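PDB 3CTK: rRNA N-glycosidase from Bougainvillea spectabilis, which is a ribosome-inactivating protein from a plant, a single chain whose fold combines a mixed beta sheet with a set of helices. Local coordinates for residues 29-34 / 207-212; 39-44 / 64-69; 80-85 / 100-105; 85-90 / 106-111; 127-132 / 184-189. All blocks are in the same frame, centred on the assembly; numbering follows the deposited sequence. Where two conformers were deposited one is given.

Contact 1 (29-34 / 207-212); sequences TPVCQL and KSSPQC
Cys32 and Cys212 point their side chains at each other and join in a disulfide, with SG of Cys32 2.0 Å from SG of Cys212. The CB-SG-SG-CB dihedral of -88° turns the two half-cystines almost perpendicular to one another, as in a relaxed bridge. In both residues SG lies beside the backbone N and anti to the carbonyl carbon (chi1 -60° for Cys32, -66° for Cys212), and the alpha carbons stand 5.7 Å apart. Cys32 sits at a corner of the type I' turn from Val31 to Leu34, while Cys212 follows the end of helix 198-208 and a cis peptide before Pro210. Next to the bridge, Val31 reaches across with one branch: CG2, anti to its own N, meets CB of Ser209 at 3.5 Å. On the helix end, OG of Ser208 comes within 3.8 Å of SG of Cys32, although its hydrogen bond goes to the carbonyl O of Ile205. The loop at 29-34 is therefore fastened to the stretch just after helix 198-208 by one covalent bond near the protein surface, with a small apolar touch beside it, and the Ser208 hydroxyl spends its polar bond on the helix rather than on the other loop.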
# COMPACT_ATOMS: atom_id res chain seq x y z
N THR A 29 -9.22 -3.78 17.56
CA THR A 29 -10.18 -2.97 18.31
C THR A 29 -10.01 -1.51 17.91
O THR A 29 -8.91 -0.98 17.96
CB THR A 29 -9.94 -3.10 19.82
OG1 THR A 29 -10.09 -4.47 20.22
CG2 THR A 29 -10.93 -2.24 20.59
N PRO A 30 -11.11 -0.85 17.50
CA PRO A 30 -11.04 0.56 17.10
C PRO A 30 -10.50 1.46 18.21
O PRO A 30 -10.69 1.18 19.39
CB PRO A 30 -12.49 0.90 16.76
CG PRO A 30 -13.06 -0.42 16.35
CD PRO A 30 -12.48 -1.36 17.37
N VAL A 31 -9.83 2.54 17.82
CA VAL A 31 -9.30 3.50 18.78
C VAL A 31 -9.66 4.88 18.24
O VAL A 31 -9.47 5.16 17.05
CB VAL A 31 -7.77 3.36 18.96
CG1 VAL A 31 -7.04 3.77 17.70
CG2 VAL A 31 -7.31 4.21 20.13
N CYS A 32 -10.21 5.72 19.10
CA CYS A 32 -10.64 7.06 18.72
C CYS A 32 -11.52 7.01 17.46
O CYS A 32 -11.38 7.83 16.55
CB CYS A 32 -9.43 7.98 18.49
SG CYS A 32 -8.35 8.21 19.95
N GLN A 33 -12.42 6.03 17.42
CA GLN A 33 -13.35 5.84 16.31
C GLN A 33 -12.70 5.58 14.96
O GLN A 33 -13.28 5.89 13.92
CB GLN A 33 -14.27 7.06 16.20
CG GLN A 33 -15.16 7.26 17.41
CD GLN A 33 -15.99 8.53 17.31
OE1 GLN A 33 -15.45 9.64 17.36
NE2 GLN A 33 -17.29 8.37 17.18
N LEU A 34 -11.50 5.00 14.98
CA LEU A 34 -10.76 4.68 13.76
C LEU A 34 -10.41 3.19 13.73
O LEU A 34 -10.18 2.58 14.78
CB LEU A 34 -9.47 5.50 13.69
CG LEU A 34 -9.60 7.02 13.51
CD1 LEU A 34 -8.24 7.67 13.75
CD2 LEU A 34 -10.10 7.33 12.11
N LYS A 207 -1.75 6.47 22.03
CA LYS A 207 -1.35 7.04 23.31
C LYS A 207 -2.36 8.08 23.81
O LYS A 207 -2.51 8.27 25.02
CB LYS A 207 0.03 7.68 23.18
CG LYS A 207 0.57 8.24 24.49
CD LYS A 207 1.93 8.91 24.31
CE LYS A 207 2.42 9.52 25.61
NZ LYS A 207 3.69 10.28 25.42
N SER A 208 -3.05 8.74 22.88
CA SER A 208 -4.03 9.76 23.24
C SER A 208 -5.34 9.16 23.75
O SER A 208 -6.15 9.86 24.35
CB SER A 208 -4.34 10.66 22.04
OG SER A 208 -5.23 10.03 21.13
N SER A 209 -5.55 7.88 23.48
CA SER A 209 -6.78 7.21 23.91
C SER A 209 -6.75 7.00 25.42
O SER A 209 -5.68 6.81 26.00
CB SER A 209 -6.93 5.86 23.20
OG SER A 209 -5.92 4.95 23.58
N PRO A 210 -7.92 6.99 26.07
CA PRO A 210 -9.27 7.15 25.52
C PRO A 210 -9.87 8.56 25.39
O PRO A 210 -10.90 8.73 24.73
CB PRO A 210 -10.13 6.27 26.43
CG PRO A 210 -9.21 5.91 27.63
CD PRO A 210 -7.99 6.76 27.52
N GLN A 211 -9.26 9.57 26.00
CA GLN A 211 -9.84 10.91 25.87
C GLN A 211 -9.82 11.38 24.42
O GLN A 211 -10.66 12.18 24.00
CB GLN A 211 -9.14 11.92 26.78
CG GLN A 211 -9.51 11.76 28.25
CD GLN A 211 -11.01 11.50 28.47
OE1 GLN A 211 -11.87 12.25 28.00
NE2 GLN A 211 -11.32 10.42 29.18
N CYS A 212 -8.87 10.86 23.66
CA CYS A 212 -8.75 11.17 22.24
C CYS A 212 -8.79 12.64 21.87
O CYS A 212 -9.52 13.04 20.96
CB CYS A 212 -9.82 10.41 21.46
SG CYS A 212 -9.61 8.60 21.50

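Contact 2 (39-44 / 64-69); sequences QTIADD and IDVTDV
Asp65 OD1 holds Thr67, the residue that meets Gln39 and Ile41 across the contact. OG1 of Thr67 lies 2.7 Å from OD1 of Asp65, well above the carboxylate plane, and N of Thr67 donates to the same OD1 at 3.0 Å, from the same face but closer to the plane and on the anti side. The backbone bond makes an Asx turn. Arg46, in the loop before strand 47-53, adds a salt bridge to OD1, which probably helps keep the carboxylate charged. With OG1 of Thr67 set between its own N and carbonyl carbon (chi1 67°) to reach OD1, the methyl CG2 is swung towards the opposite loop. It rests 3.5 Å from O of Gln39, and 4.1 Å from CG2 of Ile41. The same Ile41 branch also meets CG2 of Val66 at 4.1 Å, the two side chains crossing at about a right angle. Methyl groups and one carbonyl thus make the meeting across the loops. Residues 39-44 lie in the loop leading to strand 47-53; residues 64-69 run from the end of strand 59-65 into the turn after it. Val66 bonds through its backbone to Arg46 and packs on Val48, while Ile64 lies against helix 149-168.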
# COMPACT_ATOMS: atom_id res chain seq x y z
N GLN A 39 -1.79 -7.03 15.24
CA GLN A 39 -0.35 -7.28 15.20
C GLN A 39 -0.04 -8.73 14.81
O GLN A 39 0.92 -8.99 14.10
CB GLN A 39 0.28 -6.98 16.56
CG GLN A 39 1.78 -7.23 16.60
CD GLN A 39 2.43 -6.73 17.87
OE1 GLN A 39 1.80 -6.70 18.93
NE2 GLN A 39 3.70 -6.36 17.79
N THR A 40 -0.85 -9.66 15.30
CA THR A 40 -0.66 -11.07 14.96
C THR A 40 -2.01 -11.68 14.60
O THR A 40 -3.05 -11.26 15.10
CB THR A 40 -0.05 -11.90 16.13
OG1 THR A 40 -0.95 -11.92 17.24
CG2 THR A 40 1.28 -11.30 16.57
N ILE A 41 -1.97 -12.66 13.71
CA ILE A 41 -3.20 -13.30 13.27
C ILE A 41 -2.84 -14.68 12.73
O ILE A 41 -1.69 -14.93 12.39
CB ILE A 41 -3.89 -12.44 12.18
CG1 ILE A 41 -5.33 -12.91 11.96
CG2 ILE A 41 -3.07 -12.49 10.89
CD1 ILE A 41 -6.13 -12.00 11.05
N ALA A 42 -3.82 -15.57 12.67
CA ALA A 42 -3.59 -16.93 12.18
C ALA A 42 -3.02 -16.90 10.76
O ALA A 42 -3.40 -16.05 9.95
CB ALA A 42 -4.89 -17.71 12.20
N ASP A 43 -2.11 -17.82 10.46
CA ASP A 43 -1.51 -17.85 9.13
C ASP A 43 -2.55 -17.91 8.01
O ASP A 43 -2.32 -17.38 6.92
CB ASP A 43 -0.54 -19.03 9.00
CG ASP A 43 0.70 -18.87 9.87
OD1 ASP A 43 1.09 -17.73 10.19
OD2 ASP A 43 1.30 -19.91 10.24
N ASP A 44 -3.69 -18.54 8.27
CA ASP A 44 -4.74 -18.68 7.26
C ASP A 44 -5.53 -17.40 6.99
O ASP A 44 -6.37 -17.37 6.09
CB ASP A 44 -5.72 -19.78 7.68
CG ASP A 44 -6.51 -19.41 8.92
OD1 ASP A 44 -5.98 -18.63 9.74
OD2 ASP A 44 -7.63 -19.92 9.09
N ILE A 64 -1.00 -8.72 0.24
CA ILE A 64 -0.76 -7.74 1.30
C ILE A 64 -0.89 -8.37 2.69
O ILE A 64 -1.85 -9.08 2.97
CB ILE A 64 -1.75 -6.56 1.18
CG1 ILE A 64 -1.48 -5.78 -0.11
CG2 ILE A 64 -1.65 -5.64 2.41
CD1 ILE A 64 -2.43 -4.62 -0.35
N ASP A 65 0.10 -8.11 3.54
CA ASP A 65 0.14 -8.60 4.91
C ASP A 65 -0.88 -7.76 5.69
O ASP A 65 -0.71 -6.55 5.81
CB ASP A 65 1.55 -8.38 5.48
CG ASP A 65 1.75 -9.02 6.84
OD1 ASP A 65 0.79 -9.09 7.63
OD2 ASP A 65 2.89 -9.44 7.13
N VAL A 66 -1.93 -8.38 6.23
CA VAL A 66 -2.95 -7.61 6.94
C VAL A 66 -2.51 -7.00 8.26
O VAL A 66 -3.16 -6.09 8.77
CB VAL A 66 -4.23 -8.45 7.21
CG1 VAL A 66 -4.76 -9.01 5.89
CG2 VAL A 66 -3.94 -9.55 8.22
N THR A 67 -1.40 -7.49 8.82
CA THR A 67 -0.95 -6.94 10.09
C THR A 67 -0.32 -5.56 9.95
O THR A 67 -0.44 -4.72 10.85
CB THR A 67 0.06 -7.89 10.79
OG1 THR A 67 1.28 -7.96 10.03
CG2 THR A 67 -0.52 -9.29 10.93
N ASP A 68 0.32 -5.30 8.81
CA ASP A 68 0.98 -4.02 8.59
C ASP A 68 0.74 -3.37 7.23
O ASP A 68 1.34 -2.34 6.91
CB ASP A 68 2.49 -4.18 8.80
CG ASP A 68 3.08 -5.34 8.00
OD1 ASP A 68 2.46 -5.73 6.99
OD2 ASP A 68 4.16 -5.85 8.37
N VAL A 69 -0.14 -3.97 6.43
CA VAL A 69 -0.48 -3.49 5.09
C VAL A 69 0.73 -3.46 4.15
O VAL A 69 0.77 -2.68 3.20
CB VAL A 69 -1.14 -2.08 5.13
CG1 VAL A 69 -2.00 -1.87 3.88
CG2 VAL A 69 -1.98 -1.92 6.39

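Contact 3 (80-85 / 100-105); sequences GKDRAV and PGVTNR
Ala84 and Arg105 pair as a parallel beta bridge, their alpha carbons 4.6 Å apart. The direct hydrogen bond between the segments runs from N of Ala84 to O of Asn104 (2.8 Å), the donor lying nearly along the C=O axis. Two CA-H...O contacts flank it, from CA of Arg83 to the same O and from CA of Arg105 to O of Ala84 (3.3 Å).

Val102 packs against the backbone: its CG1, anti to its own N (chi1 179°), lies 3.6 Å from O of Asp82 and close to N of Ala84. The same methyl makes an apolar contact with CB of Ala84 at 4.2 Å, and CG2 meets CB of Asp82. This places residues 100-105, the loop leading into strand 105-108, beside strand 81-88, and the two parallel strands of the beta-alpha-beta unit, joined through helix 92-97, begin side by side at the edge of the mixed sheet.

Arg83 and Asn104 run alongside each other, the amide lying beside the aliphatic part of the arginine, with CG of Asn104 3.7 Å from CG of Arg83; the guanidinium, turned 68° from the amide plane, forms a salt bridge with Asp76. The Arg105 guanidinium has CB of Ala84 over one face, offset towards its rim; its NH1 donates in plane to a lone pair of Val102 O (3.0 Å), and its NH2 to Thr95 O.

Of the waters, one joins O of Asp82 to N of Asn104, a second probably joins that carbonyl to Asn104 ND2, and a third accepts from Asn104 ND2 and Arg83 NH1.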
# COMPACT_ATOMS: atom_id res chain seq x y z
N GLY A 80 2.52 -18.78 -20.19
CA GLY A 80 1.19 -19.36 -20.02
C GLY A 80 0.91 -19.96 -18.66
O GLY A 80 -0.17 -20.52 -18.43
N LYS A 81 1.87 -19.86 -17.74
CA LYS A 81 1.69 -20.41 -16.40
C LYS A 81 1.88 -19.34 -15.33
O LYS A 81 2.50 -18.30 -15.59
CB LYS A 81 2.66 -21.56 -16.18
CG LYS A 81 2.44 -22.74 -17.11
CD LYS A 81 3.23 -23.96 -16.66
CE LYS A 81 3.00 -24.24 -15.19
NZ LYS A 81 1.54 -24.23 -14.88
N ASP A 82 1.36 -19.59 -14.14
CA ASP A 82 1.49 -18.63 -13.05
C ASP A 82 2.94 -18.49 -12.62
O ASP A 82 3.74 -19.42 -12.77
CB ASP A 82 0.65 -19.05 -11.84
CG ASP A 82 -0.84 -19.02 -12.13
OD1 ASP A 82 -1.29 -18.12 -12.87
OD2 ASP A 82 -1.56 -19.88 -11.59
N ARG A 83 3.27 -17.33 -12.08
CA ARG A 83 4.61 -17.05 -11.59
C ARG A 83 4.47 -16.23 -10.32
O ARG A 83 3.77 -15.21 -10.32
CB ARG A 83 5.44 -16.27 -12.62
CG ARG A 83 6.78 -15.77 -12.05
CD ARG A 83 7.67 -15.17 -13.12
NE ARG A 83 7.03 -14.06 -13.83
CZ ARG A 83 7.56 -13.44 -14.87
NH1 ARG A 83 8.74 -13.81 -15.34
NH2 ARG A 83 6.90 -12.44 -15.45
N ALA A 84 5.13 -16.67 -9.25
CA ALA A 84 5.08 -15.96 -7.98
C ALA A 84 6.36 -15.15 -7.84
O ALA A 84 7.46 -15.67 -8.01
CB ALA A 84 4.97 -16.95 -6.82
N VAL A 85 6.20 -13.87 -7.53
CA VAL A 85 7.35 -12.98 -7.38
C VAL A 85 7.29 -12.39 -5.97
O VAL A 85 6.32 -11.74 -5.60
CB VAL A 85 7.31 -11.85 -8.43
CG1 VAL A 85 8.52 -10.94 -8.27
CG2 VAL A 85 7.27 -12.46 -9.83
N PRO A 100 -0.12 -21.15 -3.49
CA PRO A 100 0.18 -22.58 -3.37
C PRO A 100 0.23 -23.33 -4.70
O PRO A 100 -0.61 -23.12 -5.57
CB PRO A 100 -0.92 -23.09 -2.45
CG PRO A 100 -2.08 -22.19 -2.80
CD PRO A 100 -1.42 -20.84 -2.87
N GLY A 101 1.23 -24.19 -4.84
CA GLY A 101 1.36 -24.98 -6.05
C GLY A 101 2.10 -24.33 -7.20
O GLY A 101 2.50 -25.01 -8.13
N VAL A 102 2.28 -23.01 -7.15
CA VAL A 102 2.99 -22.30 -8.22
C VAL A 102 4.49 -22.58 -8.04
O VAL A 102 5.08 -22.19 -7.03
CB VAL A 102 2.72 -20.77 -8.14
CG1 VAL A 102 3.49 -20.04 -9.23
CG2 VAL A 102 1.22 -20.51 -8.27
N THR A 103 5.09 -23.26 -9.02
CA THR A 103 6.50 -23.63 -8.93
C THR A 103 7.51 -22.59 -9.41
O THR A 103 8.67 -22.63 -8.99
CB THR A 103 6.77 -24.96 -9.65
OG1 THR A 103 6.42 -24.84 -11.04
CG2 THR A 103 5.95 -26.07 -9.02
N ASN A 104 7.10 -21.70 -10.30
CA ASN A 104 7.99 -20.65 -10.78
C ASN A 104 7.90 -19.57 -9.71
O ASN A 104 7.02 -18.72 -9.76
CB ASN A 104 7.52 -20.08 -12.12
CG ASN A 104 8.47 -19.04 -12.69
OD1 ASN A 104 9.37 -18.56 -11.99
ND2 ASN A 104 8.28 -18.69 -13.96
N ARG A 105 8.80 -19.64 -8.73
CA ARG A 105 8.80 -18.68 -7.62
C ARG A 105 10.11 -17.89 -7.64
O ARG A 105 11.20 -18.46 -7.60
CB ARG A 105 8.64 -19.42 -6.29
CG ARG A 105 7.43 -20.36 -6.27
CD ARG A 105 7.32 -21.16 -4.97
NE ARG A 105 6.75 -20.40 -3.86
CZ ARG A 105 5.45 -20.12 -3.72
NH1 ARG A 105 4.57 -20.52 -4.63
NH2 ARG A 105 5.03 -19.44 -2.65
O HOH W 1 4.65 -22.02 -12.20
O HOH W 2 5.48 -19.48 -15.04
O HOH W 3 10.27 -16.38 -14.85

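Contact 4 (85-90 / 106-111); sequences VFLDKV and VTLTFD
Val85 meets Leu108 through CG1, which stands anti to its backbone N (chi1 -179°) and comes 3.8 Å from CD1 of Leu108. In Phe110, chi1 of 53° sets the ring between backbone N and carbonyl carbon; although its CB points away from the other segment, the ring folds back until CE1 lies 3.7 Å from CD2 of Leu87. Behind these side chains the backbones pair in parallel. Phe86 N donates to O of Val106 (2.7 Å), and Leu108 N to O of Phe86 (2.9 Å), both nearly straight. Where the chain turns a corner at Thr109 and Phe110, N of Asp88 still reaches O of Phe110 (2.9 Å), but from above the carbonyl plane, 40° out of it. A water donates to both OD2 of Asp88 and O of Thr109, linking the two chains at the corner. Leu87 and Leu108 bear on Phe156 of helix 149-168, while Phe86 packs on Thr95 of helix 92-97. The chemistry is thus divided: regular backbone bonds and buried branched side chains hold the paired strands, whereas at the corner a bond from above the carbonyl plane and a bridging water take over.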
# COMPACT_ATOMS: atom_id res chain seq x y z
N VAL A 85 6.20 -13.87 -7.53
CA VAL A 85 7.35 -12.98 -7.38
C VAL A 85 7.29 -12.39 -5.97
O VAL A 85 6.32 -11.74 -5.60
CB VAL A 85 7.31 -11.85 -8.43
CG1 VAL A 85 8.52 -10.94 -8.27
CG2 VAL A 85 7.27 -12.46 -9.83
N PHE A 86 8.35 -12.62 -5.20
CA PHE A 86 8.39 -12.12 -3.83
C PHE A 86 9.52 -11.13 -3.59
O PHE A 86 10.60 -11.25 -4.15
CB PHE A 86 8.58 -13.27 -2.83
CG PHE A 86 7.43 -14.24 -2.79
CD1 PHE A 86 7.53 -15.47 -3.43
CD2 PHE A 86 6.27 -13.94 -2.08
CE1 PHE A 86 6.49 -16.40 -3.36
CE2 PHE A 86 5.22 -14.85 -2.01
CZ PHE A 86 5.33 -16.09 -2.65
N LEU A 87 9.25 -10.16 -2.73
CA LEU A 87 10.27 -9.19 -2.35
C LEU A 87 11.17 -9.94 -1.38
O LEU A 87 10.75 -10.95 -0.80
CB LEU A 87 9.62 -7.99 -1.65
CG LEU A 87 8.89 -7.00 -2.55
CD1 LEU A 87 7.90 -6.18 -1.74
CD2 LEU A 87 9.91 -6.12 -3.25
N ASP A 88 12.39 -9.47 -1.19
CA ASP A 88 13.30 -10.13 -0.26
C ASP A 88 12.90 -9.74 1.16
O ASP A 88 12.25 -8.72 1.37
CB ASP A 88 14.75 -9.71 -0.56
CG ASP A 88 15.77 -10.50 0.25
OD1 ASP A 88 15.54 -11.70 0.53
OD2 ASP A 88 16.83 -9.93 0.58
N LYS A 89 13.27 -10.58 2.12
CA LYS A 89 12.99 -10.30 3.53
C LYS A 89 11.52 -10.28 3.96
O LYS A 89 11.17 -9.60 4.92
CB LYS A 89 13.64 -8.98 3.94
CG LYS A 89 15.09 -8.82 3.49
CD LYS A 89 15.98 -9.92 4.03
CE LYS A 89 17.43 -9.69 3.61
NZ LYS A 89 18.32 -10.80 4.06
N VAL A 90 10.66 -11.00 3.25
CA VAL A 90 9.25 -11.05 3.64
C VAL A 90 9.07 -12.19 4.65
O VAL A 90 9.94 -13.05 4.77
CB VAL A 90 8.32 -11.27 2.42
CG1 VAL A 90 8.41 -10.07 1.48
CG2 VAL A 90 8.69 -12.55 1.69
N VAL A 106 9.98 -16.58 -7.70
CA VAL A 106 11.13 -15.70 -7.76
C VAL A 106 11.32 -14.89 -6.49
O VAL A 106 10.38 -14.27 -5.99
CB VAL A 106 10.99 -14.71 -8.95
CG1 VAL A 106 12.13 -13.70 -8.96
CG2 VAL A 106 10.95 -15.48 -10.26
N THR A 107 12.53 -14.92 -5.95
CA THR A 107 12.85 -14.13 -4.77
C THR A 107 13.73 -13.01 -5.29
O THR A 107 14.85 -13.26 -5.74
CB THR A 107 13.61 -14.94 -3.70
OG1 THR A 107 14.61 -15.76 -4.32
CG2 THR A 107 12.64 -15.82 -2.91
N LEU A 108 13.21 -11.79 -5.26
CA LEU A 108 13.94 -10.62 -5.73
C LEU A 108 15.14 -10.32 -4.82
O LEU A 108 15.18 -10.78 -3.68
CB LEU A 108 13.00 -9.41 -5.79
CG LEU A 108 11.81 -9.58 -6.75
CD1 LEU A 108 10.78 -8.47 -6.54
CD2 LEU A 108 12.32 -9.59 -8.19
N THR A 109 16.10 -9.56 -5.34
CA THR A 109 17.29 -9.24 -4.56
C THR A 109 17.10 -8.04 -3.64
O THR A 109 17.96 -7.77 -2.80
CB THR A 109 18.50 -8.98 -5.49
OG1 THR A 109 18.20 -7.89 -6.37
CG2 THR A 109 18.83 -10.22 -6.30
N PHE A 110 15.98 -7.34 -3.78
CA PHE A 110 15.69 -6.18 -2.94
C PHE A 110 14.43 -6.39 -2.10
O PHE A 110 13.54 -7.16 -2.47
CB PHE A 110 15.57 -4.91 -3.80
CG PHE A 110 14.59 -5.03 -4.95
CD1 PHE A 110 13.23 -4.82 -4.75
CD2 PHE A 110 15.04 -5.33 -6.23
CE1 PHE A 110 12.32 -4.90 -5.82
CE2 PHE A 110 14.14 -5.41 -7.30
CZ PHE A 110 12.78 -5.20 -7.10
N ASP A 111 14.36 -5.70 -0.96
CA ASP A 111 13.18 -5.81 -0.10
C ASP A 111 12.18 -4.70 -0.41
O ASP A 111 12.41 -3.89 -1.31
CB ASP A 111 13.59 -5.80 1.38
CG ASP A 111 14.14 -4.46 1.84
OD1 ASP A 111 14.91 -4.44 2.83
OD2 ASP A 111 13.81 -3.42 1.24
O HOH W 4 17.90 -7.66 -0.00

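Contact 5 (127-132 / 184-189); sequences DLELGV and SFKPNF
Leu130 carries the apolar side of its contact with Phe185 and Pro187. Its CB lies over one face of the Phe185 ring, 3.9 Å from CE1 of Phe185, and also close to the carbonyl O of that residue. CG comes next, 4.1 Å from CD of Pro187, and the tip CD1 ends 3.9 Å from that same CD, the leucine and proline side chains crossing at about a right angle. With CG beside the backbone N (chi1 -57°), the branch is sent over the proline and towards Gln161 of helix 149-168. The Phe185 ring, turned back by its own chi1 of 74°, also packs on Val176 and Arg179 of helix 170-180. Along the backbone, Leu130 and Phe185 form a single antiparallel hydrogen-bonded pair: N of Leu130 to O of Phe185 at 2.7 Å, and N of Phe185 to O of Leu130 at 3.0 Å. Lys186 stretches along the outer side, its CE 3.9 Å from CG of Glu129, while a water links its NZ to Asp127 OD1; the carboxylate of Glu129 pairs instead with Lys134. Both backbone groups of Leu130 are thus satisfied at a buried position, and the lysine's charge is led outwards, where it meets Asp127 through water instead of directly.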
# COMPACT_ATOMS: atom_id res chain seq x y z
N ASP A 127 9.67 11.81 -7.97
CA ASP A 127 9.76 11.93 -9.42
C ASP A 127 8.99 10.87 -10.21
O ASP A 127 8.95 10.93 -11.44
CB ASP A 127 11.23 11.89 -9.86
CG ASP A 127 12.06 12.97 -9.21
OD1 ASP A 127 11.60 14.13 -9.19
OD2 ASP A 127 13.17 12.66 -8.72
N LEU A 128 8.39 9.91 -9.52
CA LEU A 128 7.65 8.85 -10.20
C LEU A 128 6.15 9.14 -10.26
O LEU A 128 5.49 9.25 -9.22
CB LEU A 128 7.89 7.51 -9.50
CG LEU A 128 7.30 6.28 -10.18
CD1 LEU A 128 7.92 6.10 -11.56
CD2 LEU A 128 7.56 5.04 -9.33
N GLU A 129 5.62 9.25 -11.47
CA GLU A 129 4.20 9.54 -11.65
C GLU A 129 3.29 8.40 -11.23
O GLU A 129 3.56 7.23 -11.52
CB GLU A 129 3.92 9.88 -13.11
CG GLU A 129 4.85 10.94 -13.69
CD GLU A 129 4.56 11.23 -15.14
OE1 GLU A 129 3.66 12.05 -15.41
OE2 GLU A 129 5.22 10.62 -16.01
N LEU A 130 2.22 8.75 -10.54
CA LEU A 130 1.24 7.79 -10.06
C LEU A 130 -0.06 8.01 -10.84
O LEU A 130 -0.26 9.07 -11.44
CB LEU A 130 0.98 7.99 -8.57
CG LEU A 130 2.20 7.91 -7.65
CD1 LEU A 130 1.79 8.28 -6.23
CD2 LEU A 130 2.78 6.51 -7.70
N GLY A 131 -0.93 7.01 -10.83
CA GLY A 131 -2.18 7.12 -11.55
C GLY A 131 -2.57 5.79 -12.17
O GLY A 131 -1.73 4.91 -12.33
N VAL A 132 -3.84 5.65 -12.53
CA VAL A 132 -4.32 4.41 -13.12
C VAL A 132 -3.61 4.03 -14.42
O VAL A 132 -3.28 2.85 -14.62
CB VAL A 132 -5.84 4.48 -13.37
CG1 VAL A 132 -6.30 3.30 -14.20
CG2 VAL A 132 -6.57 4.49 -12.03
N SER A 184 -2.43 11.89 -14.27
CA SER A 184 -1.23 11.39 -13.62
C SER A 184 -0.68 12.48 -12.71
O SER A 184 -0.87 13.67 -12.98
CB SER A 184 -0.17 11.01 -14.66
OG SER A 184 -0.66 10.03 -15.56
N PHE A 185 0.01 12.09 -11.65
CA PHE A 185 0.58 13.07 -10.74
C PHE A 185 1.75 12.51 -9.94
O PHE A 185 1.90 11.30 -9.80
CB PHE A 185 -0.49 13.58 -9.76
CG PHE A 185 -0.87 12.58 -8.68
CD1 PHE A 185 -1.64 11.47 -8.98
CD2 PHE A 185 -0.43 12.76 -7.37
CE1 PHE A 185 -1.98 10.54 -7.99
CE2 PHE A 185 -0.76 11.84 -6.37
CZ PHE A 185 -1.54 10.73 -6.68
N LYS A 186 2.57 13.41 -9.42
CA LYS A 186 3.70 13.02 -8.59
C LYS A 186 3.26 13.39 -7.18
O LYS A 186 2.72 14.47 -6.96
CB LYS A 186 4.96 13.78 -9.00
CG LYS A 186 5.49 13.35 -10.36
CD LYS A 186 6.54 14.30 -10.90
CE LYS A 186 6.89 13.95 -12.34
NZ LYS A 186 7.79 14.96 -12.95
N PRO A 187 3.47 12.49 -6.21
CA PRO A 187 3.09 12.71 -4.81
C PRO A 187 3.72 13.94 -4.18
O PRO A 187 4.94 14.13 -4.25
CB PRO A 187 3.51 11.41 -4.14
CG PRO A 187 4.71 10.99 -4.95
CD PRO A 187 4.25 11.24 -6.36
N ASN A 188 2.88 14.78 -3.56
CA ASN A 188 3.38 16.00 -2.94
C ASN A 188 4.07 15.74 -1.61
O ASN A 188 4.13 14.60 -1.14
CB ASN A 188 2.26 17.06 -2.78
CG ASN A 188 1.16 16.63 -1.82
OD1 ASN A 188 1.41 16.04 -0.77
ND2 ASN A 188 -0.08 16.97 -2.16
N PHE A 189 4.60 16.80 -1.00
CA PHE A 189 5.31 16.70 0.26
C PHE A 189 4.53 16.03 1.39
O PHE A 189 5.12 15.31 2.19
CB PHE A 189 5.78 18.08 0.72
CG PHE A 189 6.61 18.81 -0.29
CD1 PHE A 189 6.06 19.81 -1.09
CD2 PHE A 189 7.96 18.49 -0.46
CE1 PHE A 189 6.83 20.47 -2.04
CE2 PHE A 189 8.74 19.15 -1.41
CZ PHE A 189 8.17 20.14 -2.20
O HOH W 5 10.30 15.45 -11.17

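How the contacts relate
From the N terminus, contact 1 opens first, at 29-34, and closes last, at 207-212, so its disulfide encloses the other four. Contact 2 closes the short loop from 39-44 to 64-69, round the hairpin of strands 47-53 and 59-65. Contacts 3 and 4 follow; their segments alternate along the chain, share Val85 and continue one another along the pairing of strands 81-88 and 105-108, at the far edge of the sheet that contact 2 also reaches. Contact 5 comes after them and spans a mainly helical section, tying two interhelical loops. Contacts 1 and 3 lie on opposite sides of the chain's centre, their own centres about 42 Å apart.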